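Local coordinates for uncharacterized protein (Silicibacter pomeroyi DSS-3, PDB 2RE3) that is of unknown function but, as a DUF1285 family member with a fold of repeated structural motifs, may take part in signal transduction, at residues 60-63 with 64-67; 154-157 with 158-161. One frame throughout, in Å; residues are numbered along the deposited sequence.

Overall arrangement
From the N terminus the chain passes through helix 15-21 and strands 37-45, 51-53 and 56-57 before contact 1 forms the first turns of helix 61-68, which packs on helix 15-21 and strand 51-53 in the N-terminal DUF1285 domain. Strand 86-91 later completes the first six-stranded mixed sheet. A second sheet with the same strand order, 3-2-1-6-5-4, follows in the C-terminal DUF1285 domain; there contact 2 marks where strand 151-155 gives way to helix 157-164 and sets that helix against strand 96-104. Both contacts are local and close no long loop; they lie in series, neither nested nor crossed. The nearest atoms of contact 1 and contact 2 are about 13 Å apart.

Contact 1: residues 60-63 with 64-67; sequences RPAM and VRLF
Met63, built as selenomethionine, runs alongside the ring of Phe67 one helical turn later, both side chains pointing the same way. CB of Met63 sits beside the N of the following residue, Val64, as chain geometry requires, and the contact proper starts at CG. Anti to the backbone N (chi1 179°), Met63 CG is carried along the helix flank to the ring, where it comes 3.5 Å from Phe67 CE2 and also meets CD2. Next along the chain, Met63 SE approaches Phe67 CE2 to 4.0 Å. It stands 5.3 Å from the centroid of the Phe67 ring and 75° off its normal, which makes this an edge-on Met-aromatic contact. The bend at chi3 (-56°) then directs the terminal CE away from the ring. The backbone fixes the spacing of the pair, Phe67 N donating almost straight to Met63 O at 2.9 Å.

At the N-cap, Arg60 O accepts from both Met63 N, at 2.9 Å, and Val64 N, at 3.1 Å. On the exposed flank, Arg65 folds back so that Ala62 CA lies on one face of its guanidinium, offset toward the rim of the group, with Arg65 NH2 3.9 Å from Pro61 CB.

The buried flank of helix 61-68 lies between helix 15-21 and strand 51-53: Met63 and Phe67 touch Leu15, Val64 and Phe67 touch Trp51.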
ATOM      1  N   ARG A  60      -1.714 -14.674  10.461  0.50 27.07           N
ATOM      2  CA  ARG A  60      -0.309 -14.813  10.855  0.50 25.48           C
ATOM      3  C   ARG A  60       0.464 -13.485  10.642  0.50 24.60           C
ATOM      4  O   ARG A  60       1.415 -13.431   9.844  0.50 23.52           O
ATOM      5  CB  ARG A  60       0.299 -15.934   9.988  0.50 24.57           C
ATOM      6  CG  ARG A  60       1.121 -16.965  10.712  0.50 25.93           C
ATOM      7  CD  ARG A  60       0.902 -18.374  10.143  0.50 25.09           C
ATOM      8  NE  ARG A  60       2.110 -19.173  10.266  0.50 24.35           N
ATOM      9  CZ  ARG A  60       2.636 -19.585  11.415  0.50 25.02           C
ATOM     10  NH1 ARG A  60       2.069 -19.300  12.588  0.50 24.81           N
ATOM     11  NH2 ARG A  60       3.755 -20.290  11.388  0.50 26.13           N
ATOM     12  N   PRO A  61       0.070 -12.404  11.352  1.00 24.21           N
ATOM     13  CA  PRO A  61       0.588 -11.100  10.963  1.00 23.44           C
ATOM     14  C   PRO A  61       2.116 -11.016  10.951  1.00 25.45           C
ATOM     15  O   PRO A  61       2.667 -10.347  10.098  1.00 28.57           O
ATOM     16  CB  PRO A  61      -0.023 -10.137  11.990  1.00 24.26           C
ATOM     17  CG  PRO A  61      -1.050 -10.899  12.740  1.00 22.40           C
ATOM     18  CD  PRO A  61      -0.823 -12.343  12.529  1.00 23.15           C
ATOM     19  N   ALA A  62       2.797 -11.728  11.849  1.00 26.14           N
ATOM     20  CA  ALA A  62       4.265 -11.745  11.843  1.00 25.75           C
ATOM     21  C   ALA A  62       4.849 -12.153  10.471  1.00 24.37           C
ATOM     22  O   ALA A  62       5.790 -11.537   9.979  1.00 23.90           O
ATOM     23  CB  ALA A  62       4.827 -12.650  13.000  1.00 20.05           C
HETATM   24  N   MSE A  63       4.274 -13.176   9.859  1.00 25.25           N
HETATM   25  CA  MSE A  63       4.807 -13.721   8.634  1.00 23.14           C
HETATM   26  C   MSE A  63       4.416 -12.816   7.490  1.00 25.99           C
HETATM   27  O   MSE A  63       5.189 -12.605   6.531  1.00 27.06           O
HETATM   28  CB  MSE A  63       4.245 -15.091   8.392  1.00 21.37           C
HETATM   29  CG  MSE A  63       4.746 -15.728   7.108  1.00 25.65           C
HETATM   30 SE   MSE A  63       3.968 -17.461   6.953  0.75 20.88          SE
HETATM   31  CE  MSE A  63       4.596 -18.143   8.678  1.00 25.70           C
ATOM     32  N   VAL A  64       3.210 -12.273   7.579  1.00 23.42           N
ATOM     33  CA  VAL A  64       2.805 -11.331   6.574  1.00 22.09           C
ATOM     34  C   VAL A  64       3.759 -10.108   6.595  1.00 24.70           C
ATOM     35  O   VAL A  64       4.068  -9.554   5.544  1.00 28.04           O
ATOM     36  CB  VAL A  64       1.318 -10.932   6.734  1.00 21.58           C
ATOM     37  CG1 VAL A  64       0.996  -9.774   5.851  1.00 15.53           C
ATOM     38  CG2 VAL A  64       0.402 -12.130   6.416  1.00 16.40           C
ATOM     39  N   ARG A  65       4.234  -9.698   7.771  1.00 24.58           N
ATOM     40  CA  ARG A  65       5.153  -8.546   7.870  1.00 26.13           C
ATOM     41  C   ARG A  65       6.512  -8.885   7.270  1.00 25.55           C
ATOM     42  O   ARG A  65       7.128  -8.084   6.573  1.00 23.92           O
ATOM     43  CB  ARG A  65       5.371  -8.159   9.308  1.00 27.30           C
ATOM     44  CG  ARG A  65       4.417  -7.140   9.860  1.00 31.22           C
ATOM     45  CD  ARG A  65       4.794  -6.788  11.306  1.00 31.41           C
ATOM     46  NE  ARG A  65       3.897  -7.535  12.152  1.00 39.04           N
ATOM     47  CZ  ARG A  65       4.234  -8.339  13.147  1.00 37.85           C
ATOM     48  NH1 ARG A  65       5.486  -8.500  13.559  1.00 42.41           N
ATOM     49  NH2 ARG A  65       3.273  -8.967  13.769  1.00 42.59           N
ATOM     50  N   LEU A  66       6.932 -10.116   7.523  1.00 24.44           N
ATOM     51  CA  LEU A  66       8.203 -10.630   7.065  1.00 25.48           C
ATOM     52  C   LEU A  66       8.243 -10.679   5.538  1.00 25.43           C
ATOM     53  O   LEU A  66       9.158 -10.125   4.925  1.00 25.61           O
ATOM     54  CB  LEU A  66       8.438 -12.027   7.678  1.00 26.36           C
ATOM     55  CG  LEU A  66       9.834 -12.638   7.606  1.00 30.72           C
ATOM     56  CD1 LEU A  66      10.803 -11.786   8.436  1.00 30.59           C
ATOM     57  CD2 LEU A  66       9.847 -14.120   8.105  1.00 26.36           C
ATOM     58  N   PHE A  67       7.240 -11.295   4.908  1.00 24.00           N
ATOM     59  CA  PHE A  67       7.232 -11.354   3.452  1.00 22.39           C
ATOM     60  C   PHE A  67       7.035  -9.964   2.870  1.00 21.47           C
ATOM     61  O   PHE A  67       7.521  -9.681   1.795  1.00 22.99           O
ATOM     62  CB  PHE A  67       6.139 -12.288   2.909  1.00 23.35           C
ATOM     63  CG  PHE A  67       6.458 -13.734   3.026  1.00 24.30           C
ATOM     64  CD1 PHE A  67       7.576 -14.263   2.424  1.00 28.79           C
ATOM     65  CD2 PHE A  67       5.618 -14.590   3.714  1.00 28.19           C
ATOM     66  CE1 PHE A  67       7.865 -15.608   2.527  1.00 24.56           C
ATOM     67  CE2 PHE A  67       5.904 -15.931   3.813  1.00 24.20           C
ATOM     68  CZ  PHE A  67       7.039 -16.429   3.212  1.00 26.53           C
TER

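Contact 2: residues 154-157 with 158-161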
ATOM      1  N   LEU A 154      -3.974   1.011  -0.224  1.00 27.04           N
ATOM      2  CA  LEU A 154      -5.369   1.392  -0.399  1.00 27.08           C
ATOM      3  C   LEU A 154      -5.874   1.903   0.942  1.00 25.95           C
ATOM      4  O   LEU A 154      -5.732   1.217   1.958  1.00 22.00           O
ATOM      5  CB  LEU A 154      -6.215   0.203  -0.832  1.00 26.33           C
ATOM      6  CG  LEU A 154      -7.682   0.484  -1.105  1.00 29.13           C
ATOM      7  CD1 LEU A 154      -7.831   1.374  -2.334  1.00 28.01           C
ATOM      8  CD2 LEU A 154      -8.428  -0.837  -1.298  1.00 26.46           C
ATOM      9  N   ILE A 155      -6.465   3.100   0.936  1.00 25.36           N
ATOM     10  CA  ILE A 155      -6.964   3.714   2.169  1.00 27.37           C
ATOM     11  C   ILE A 155      -8.316   3.073   2.513  1.00 26.19           C
ATOM     12  O   ILE A 155      -9.220   3.108   1.694  1.00 26.26           O
ATOM     13  CB  ILE A 155      -7.068   5.262   2.001  1.00 27.07           C
ATOM     14  CG1 ILE A 155      -5.677   5.863   1.808  1.00 25.86           C
ATOM     15  CG2 ILE A 155      -7.684   5.921   3.204  1.00 24.19           C
ATOM     16  CD1 ILE A 155      -5.711   7.208   1.159  1.00 27.81           C
ATOM     17  N   ASP A 156      -8.430   2.467   3.698  1.00 27.73           N
ATOM     18  CA  ASP A 156      -9.664   1.736   4.099  1.00 30.12           C
ATOM     19  C   ASP A 156     -10.794   2.699   4.482  1.00 30.92           C
ATOM     20  O   ASP A 156     -10.553   3.887   4.643  1.00 31.19           O
ATOM     21  CB  ASP A 156      -9.385   0.737   5.237  1.00 29.69           C
ATOM     22  CG  ASP A 156      -9.192   1.413   6.614  1.00 34.19           C
ATOM     23  OD1 ASP A 156      -9.238   2.656   6.694  1.00 37.61           O
ATOM     24  OD2 ASP A 156      -9.000   0.698   7.633  1.00 32.54           O
ATOM     25  N   ARG A 157     -12.015   2.176   4.627  1.00 34.26           N
ATOM     26  CA  ARG A 157     -13.233   2.999   4.866  1.00 35.14           C
ATOM     27  C   ARG A 157     -13.081   3.877   6.091  1.00 32.81           C
ATOM     28  O   ARG A 157     -13.289   5.083   6.028  1.00 30.95           O
ATOM     29  CB  ARG A 157     -14.506   2.138   5.042  1.00 38.94           C
ATOM     30  CG  ARG A 157     -14.773   1.056   3.961  1.00 44.64           C
ATOM     31  CD  ARG A 157     -14.630   1.572   2.505  1.00 48.87           C
ATOM     32  NE  ARG A 157     -15.725   2.439   2.035  1.00 51.52           N
ATOM     33  CZ  ARG A 157     -15.597   3.431   1.142  1.00 52.64           C
ATOM     34  NH1 ARG A 157     -14.418   3.737   0.607  1.00 52.12           N
ATOM     35  NH2 ARG A 157     -16.668   4.138   0.791  1.00 53.50           N
ATOM     36  N   LYS A 158     -12.713   3.272   7.207  1.00 33.00           N
ATOM     37  CA  LYS A 158     -12.593   4.035   8.436  1.00 35.53           C
ATOM     38  C   LYS A 158     -11.656   5.243   8.216  1.00 34.55           C
ATOM     39  O   LYS A 158     -12.035   6.379   8.510  1.00 33.65           O
ATOM     40  CB  LYS A 158     -12.145   3.154   9.612  1.00 36.66           C
ATOM     41  CG  LYS A 158     -12.071   3.907  10.937  1.00 40.89           C
ATOM     42  CD  LYS A 158     -12.444   3.062  12.184  1.00 43.79           C
ATOM     43  CE  LYS A 158     -11.245   2.442  12.912  1.00 45.17           C
ATOM     44  NZ  LYS A 158     -11.613   2.114  14.343  1.00 43.02           N
ATOM     45  N   SER A 159     -10.463   5.010   7.673  1.00 32.90           N
ATOM     46  CA  SER A 159      -9.525   6.111   7.404  1.00 32.82           C
ATOM     47  C   SER A 159     -10.062   7.089   6.321  1.00 33.12           C
ATOM     48  O   SER A 159      -9.914   8.315   6.444  1.00 31.31           O
ATOM     49  CB  SER A 159      -8.143   5.575   7.036  1.00 33.56           C
ATOM     50  OG  SER A 159      -7.734   4.529   7.923  1.00 35.94           O
ATOM     51  N   PHE A 160     -10.732   6.569   5.300  1.00 31.56           N
ATOM     52  CA  PHE A 160     -11.283   7.432   4.277  1.00 32.75           C
ATOM     53  C   PHE A 160     -12.296   8.416   4.849  1.00 33.79           C
ATOM     54  O   PHE A 160     -12.287   9.601   4.550  1.00 33.39           O
ATOM     55  CB  PHE A 160     -11.934   6.611   3.180  1.00 33.81           C
ATOM     56  CG  PHE A 160     -12.504   7.439   2.078  1.00 36.01           C
ATOM     57  CD1 PHE A 160     -11.663   8.113   1.200  1.00 38.71           C
ATOM     58  CD2 PHE A 160     -13.878   7.564   1.919  1.00 38.66           C
ATOM     59  CE1 PHE A 160     -12.187   8.895   0.164  1.00 39.15           C
ATOM     60  CE2 PHE A 160     -14.409   8.342   0.889  1.00 37.58           C
ATOM     61  CZ  PHE A 160     -13.562   8.998   0.011  1.00 38.00           C
ATOM     62  N   TYR A 161     -13.186   7.931   5.686  1.00 36.72           N
ATOM     63  CA  TYR A 161     -14.232   8.797   6.176  1.00 36.67           C
ATOM     64  C   TYR A 161     -13.676   9.842   7.127  1.00 35.70           C
ATOM     65  O   TYR A 161     -14.118  10.981   7.119  1.00 37.26           O
ATOM     66  CB  TYR A 161     -15.406   7.969   6.710  1.00 38.89           C
ATOM     67  CG  TYR A 161     -16.299   7.521   5.562  1.00 41.96           C
ATOM     68  CD1 TYR A 161     -16.875   8.472   4.710  1.00 43.89           C
ATOM     69  CD2 TYR A 161     -16.541   6.179   5.296  1.00 41.99           C
ATOM     70  CE1 TYR A 161     -17.675   8.101   3.636  1.00 44.63           C
ATOM     71  CE2 TYR A 161     -17.356   5.796   4.210  1.00 42.25           C
ATOM     72  CZ  TYR A 161     -17.913   6.773   3.389  1.00 42.78           C
ATOM     73  OH  TYR A 161     -18.712   6.468   2.317  1.00 42.90           O
TER
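Asp156 caps the N terminus of helix 157-164 through Ser159, an N-cap arrangement placed where strand 151-155 turns into the helix. One carboxylate oxygen does the work. Ser159 N donates to Asp156 OD1 at 2.8 Å, nearly along the C-O axis, and Ser159 OG donates to the same OD1 at 2.7 Å, from the syn side and 31° out of the carboxylate plane. The N-H and O-H donors approach from opposite faces of that plane, so one oxygen accepts both. The Asp156 torsion explains the reach: CG sits between the backbone N and the carbonyl carbon (chi1 75°), which brings OD1 to Ser159 N and OG. A leucine here would probably leave Ser159 N and OG without their shared acceptor and the helix start without its side-chain cap.

This side is the compact one. Phe160 N donates to Asp156 O at 2.8 Å, beginning the helical ladder, and Ile155 CG2 rests 3.9 Å from Ser159 CB and near Phe160 CB. Ile155 and Phe160 both touch Pro143, and Ser159 touches Val101 of strand 96-104, so the capped turn is set against the second sheet.

Next to the buried Phe160, the exposed Arg157 and Tyr161 form the looser, solvent-facing side. Arg157, bent at chi2 and chi3, brings its guanidinium beside the Phe160 ring, the planes 16° apart, yet NH1 comes no nearer than 4.1 Å to Phe160 CD2. The guanidinium plane is turned steeply against the Tyr161 ring, with Arg157 NH2 3.5 Å from Tyr161 OH. The Tyr161 ring in turn carries Phe160 CD2 over the centre of one face, 4.1 Å above its plane.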